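Local coordinates for peptidoglycan glycosyltransferase (Atopobium parvulum, PDB 4OVD), which is a penicillin-binding protein that combines a dimerisation domain with a penicillin-binding-type transpeptidase domain, at residues Ala237-Asp241 with Phe242-Gln246. Residues are numbered along the deposited sequence; the frame is centred on the assembly and turned at random.
Sequences AAVKD and FEAKQ
The ring of F242 carries the methylene of D241 over one face, a CH-pi contact in which CB stands 4.2 Å from the ring centroid and only 12° off the ring normal. Around the same ring, CD2 meets A238 CB at 4.1 Å, while A238 O approaches obliquely. With CG anti to its own carbonyl carbon (chi1 -55°), the phenyl group is turned back against the last turn of helix 225-242. L531 of strand 525-532 and V545 of helix 542-556 also touch its side chain.

Here the helix ends in a Schellman motif. F242 N still bonds to A238 O in the helical manner (2.8 Å), but E243 adopts positive phi, and A244 N reaches V239 O at 3.1 Å, in the carbonyl plane and on a lone pair. The motif's second bond, E243 N to K240 O, is longer (3.3 Å) and comes from above the carbonyl plane. Where the chain reverses, buried A244 CB packs on V239 CG2 (4.1 Å), the motif's apolar pair, and K245 NZ bridges to E243 OE1 on the exposed side.

Backbone N-H groups thus take up the carbonyls of V239 and K240, and T534 OG1 that of F242, directing the chain into strand 248-253.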
ATOM      1  N   ALA A 237      16.263  -8.163  -3.937  1.00 51.76           N
ATOM      2  CA  ALA A 237      16.862  -9.368  -3.291  1.00 53.71           C
ATOM      3  C   ALA A 237      15.792 -10.345  -2.824  1.00 52.48           C
ATOM      4  O   ALA A 237      15.975 -11.565  -2.924  1.00 46.47           O
ATOM      5  CB  ALA A 237      17.819  -9.002  -2.131  1.00 51.34           C
ATOM      6  N   ALA A 238      14.671  -9.814  -2.339  1.00 46.95           N
ATOM      7  CA  ALA A 238      13.600 -10.673  -1.864  1.00 46.04           C
ATOM      8  C   ALA A 238      12.958 -11.451  -2.997  1.00 47.71           C
ATOM      9  O   ALA A 238      12.622 -12.623  -2.841  1.00 49.43           O
ATOM     10  CB  ALA A 238      12.541  -9.829  -1.179  1.00 50.14           C
ATOM     11  N   VAL A 239      12.658 -10.740  -4.086  1.00 46.86           N
ATOM     12  CA  VAL A 239      12.079 -11.360  -5.257  1.00 48.40           C
ATOM     13  C   VAL A 239      12.942 -12.521  -5.674  1.00 44.24           C
ATOM     14  O   VAL A 239      12.438 -13.605  -5.922  1.00 48.26           O
ATOM     15  CB  VAL A 239      11.871 -10.316  -6.386  1.00 48.16           C
ATOM     16  CG1 VAL A 239      11.833 -10.959  -7.785  1.00 50.46           C
ATOM     17  CG2 VAL A 239      10.590  -9.539  -6.071  1.00 45.79           C
ATOM     18  N   LYS A 240      14.245 -12.298  -5.702  1.00 50.10           N
ATOM     19  CA  LYS A 240      15.208 -13.353  -6.025  1.00 55.09           C
ATOM     20  C   LYS A 240      15.174 -14.507  -4.990  1.00 52.52           C
ATOM     21  O   LYS A 240      14.914 -15.673  -5.350  1.00 55.85           O
ATOM     22  CB  LYS A 240      16.619 -12.741  -6.136  1.00 62.11           C
ATOM     23  CG  LYS A 240      17.742 -13.719  -6.428  1.00 70.87           C
ATOM     24  CD  LYS A 240      19.133 -13.073  -6.458  1.00 73.88           C
ATOM     25  CE  LYS A 240      20.201 -14.158  -6.325  1.00 78.53           C
ATOM     26  NZ  LYS A 240      21.598 -13.662  -6.519  1.00 86.68           N
ATOM     27  N   ASP A 241      15.364 -14.200  -3.707  1.00 50.87           N
ATOM     28  CA  ASP A 241      15.404 -15.235  -2.638  1.00 51.65           C
ATOM     29  C   ASP A 241      14.160 -16.048  -2.472  1.00 53.09           C
ATOM     30  O   ASP A 241      14.252 -17.221  -2.150  1.00 55.83           O
ATOM     31  CB  ASP A 241      15.692 -14.643  -1.237  1.00 56.06           C
ATOM     32  CG  ASP A 241      16.997 -13.834  -1.168  1.00 62.05           C
ATOM     33  OD1 ASP A 241      17.915 -14.034  -1.994  1.00 67.31           O
ATOM     34  OD2 ASP A 241      17.084 -12.955  -0.273  1.00 72.10           O
ATOM     35  N   PHE A 242      12.989 -15.434  -2.655  1.00 51.27           N
ATOM     36  CA  PHE A 242      11.716 -16.145  -2.454  1.00 46.30           C
ATOM     37  C   PHE A 242      11.038 -16.561  -3.760  1.00 54.54           C
ATOM     38  O   PHE A 242       9.905 -17.084  -3.764  1.00 52.15           O
ATOM     39  CB  PHE A 242      10.829 -15.317  -1.512  1.00 49.66           C
ATOM     40  CG  PHE A 242      11.508 -14.993  -0.201  1.00 45.40           C
ATOM     41  CD1 PHE A 242      11.758 -16.000   0.734  1.00 47.45           C
ATOM     42  CD2 PHE A 242      11.881 -13.705   0.108  1.00 48.19           C
ATOM     43  CE1 PHE A 242      12.386 -15.713   1.942  1.00 50.43           C
ATOM     44  CE2 PHE A 242      12.503 -13.409   1.314  1.00 48.71           C
ATOM     45  CZ  PHE A 242      12.770 -14.405   2.226  1.00 49.51           C
ATOM     46  N   GLU A 243      11.746 -16.368  -4.882  1.00 58.00           N
ATOM     47  CA  GLU A 243      11.252 -16.841  -6.163  1.00 61.94           C
ATOM     48  C   GLU A 243       9.848 -16.253  -6.436  1.00 52.75           C
ATOM     49  O   GLU A 243       8.900 -16.979  -6.641  1.00 56.45           O
ATOM     50  CB  GLU A 243      11.210 -18.392  -6.104  1.00 60.92           C
ATOM     51  CG  GLU A 243      12.560 -19.115  -6.051  1.00 74.88           C
ATOM     52  CD  GLU A 243      13.023 -19.700  -7.398  1.00 90.88           C
ATOM     53  OE1 GLU A 243      12.251 -20.480  -8.024  1.00 86.11           O
ATOM     54  OE2 GLU A 243      14.189 -19.465  -7.802  1.00 89.58           O
ATOM     55  N   ALA A 244       9.722 -14.940  -6.375  1.00 49.02           N
ATOM     56  CA  ALA A 244       8.438 -14.315  -6.612  1.00 49.06           C
ATOM     57  C   ALA A 244       8.485 -14.158  -8.103  1.00 49.89           C
ATOM     58  O   ALA A 244       9.216 -13.321  -8.585  1.00 46.61           O
ATOM     59  CB  ALA A 244       8.351 -12.961  -5.937  1.00 41.87           C
ATOM     60  N   LYS A 245       7.752 -14.999  -8.820  1.00 51.74           N
ATOM     61  CA  LYS A 245       7.786 -14.970 -10.289  1.00 53.18           C
ATOM     62  C   LYS A 245       7.156 -13.729 -10.903  1.00 54.98           C
ATOM     63  O   LYS A 245       7.479 -13.344 -12.006  1.00 53.41           O
ATOM     64  CB  LYS A 245       7.162 -16.237 -10.847  1.00 63.36           C
ATOM     65  CG  LYS A 245       7.938 -17.483 -10.502  1.00 68.88           C
ATOM     66  CD  LYS A 245       9.419 -17.331 -10.836  1.00 80.08           C
ATOM     67  CE  LYS A 245      10.112 -18.679 -10.769  1.00 92.79           C
ATOM     68  NZ  LYS A 245       9.854 -19.365  -9.475  1.00 94.57           N
ATOM     69  N   GLN A 246       6.285 -13.045 -10.183  1.00 47.25           N
ATOM     70  CA  GLN A 246       5.758 -11.843 -10.727  1.00 45.72           C
ATOM     71  C   GLN A 246       6.123 -10.653  -9.899  1.00 45.62           C
ATOM     72  O   GLN A 246       5.298  -9.776  -9.721  1.00 45.34           O
ATOM     73  CB  GLN A 246       4.267 -11.955 -10.900  1.00 50.30           C
ATOM     74  CG  GLN A 246       3.917 -13.250 -11.627  1.00 65.60           C
ATOM     75  CD  GLN A 246       2.555 -13.217 -12.285  1.00 75.02           C
ATOM     76  OE1 GLN A 246       2.080 -12.147 -12.672  1.00 76.51           O
ATOM     77  NE2 GLN A 246       1.943 -14.392 -12.465  1.00 73.88           N
TER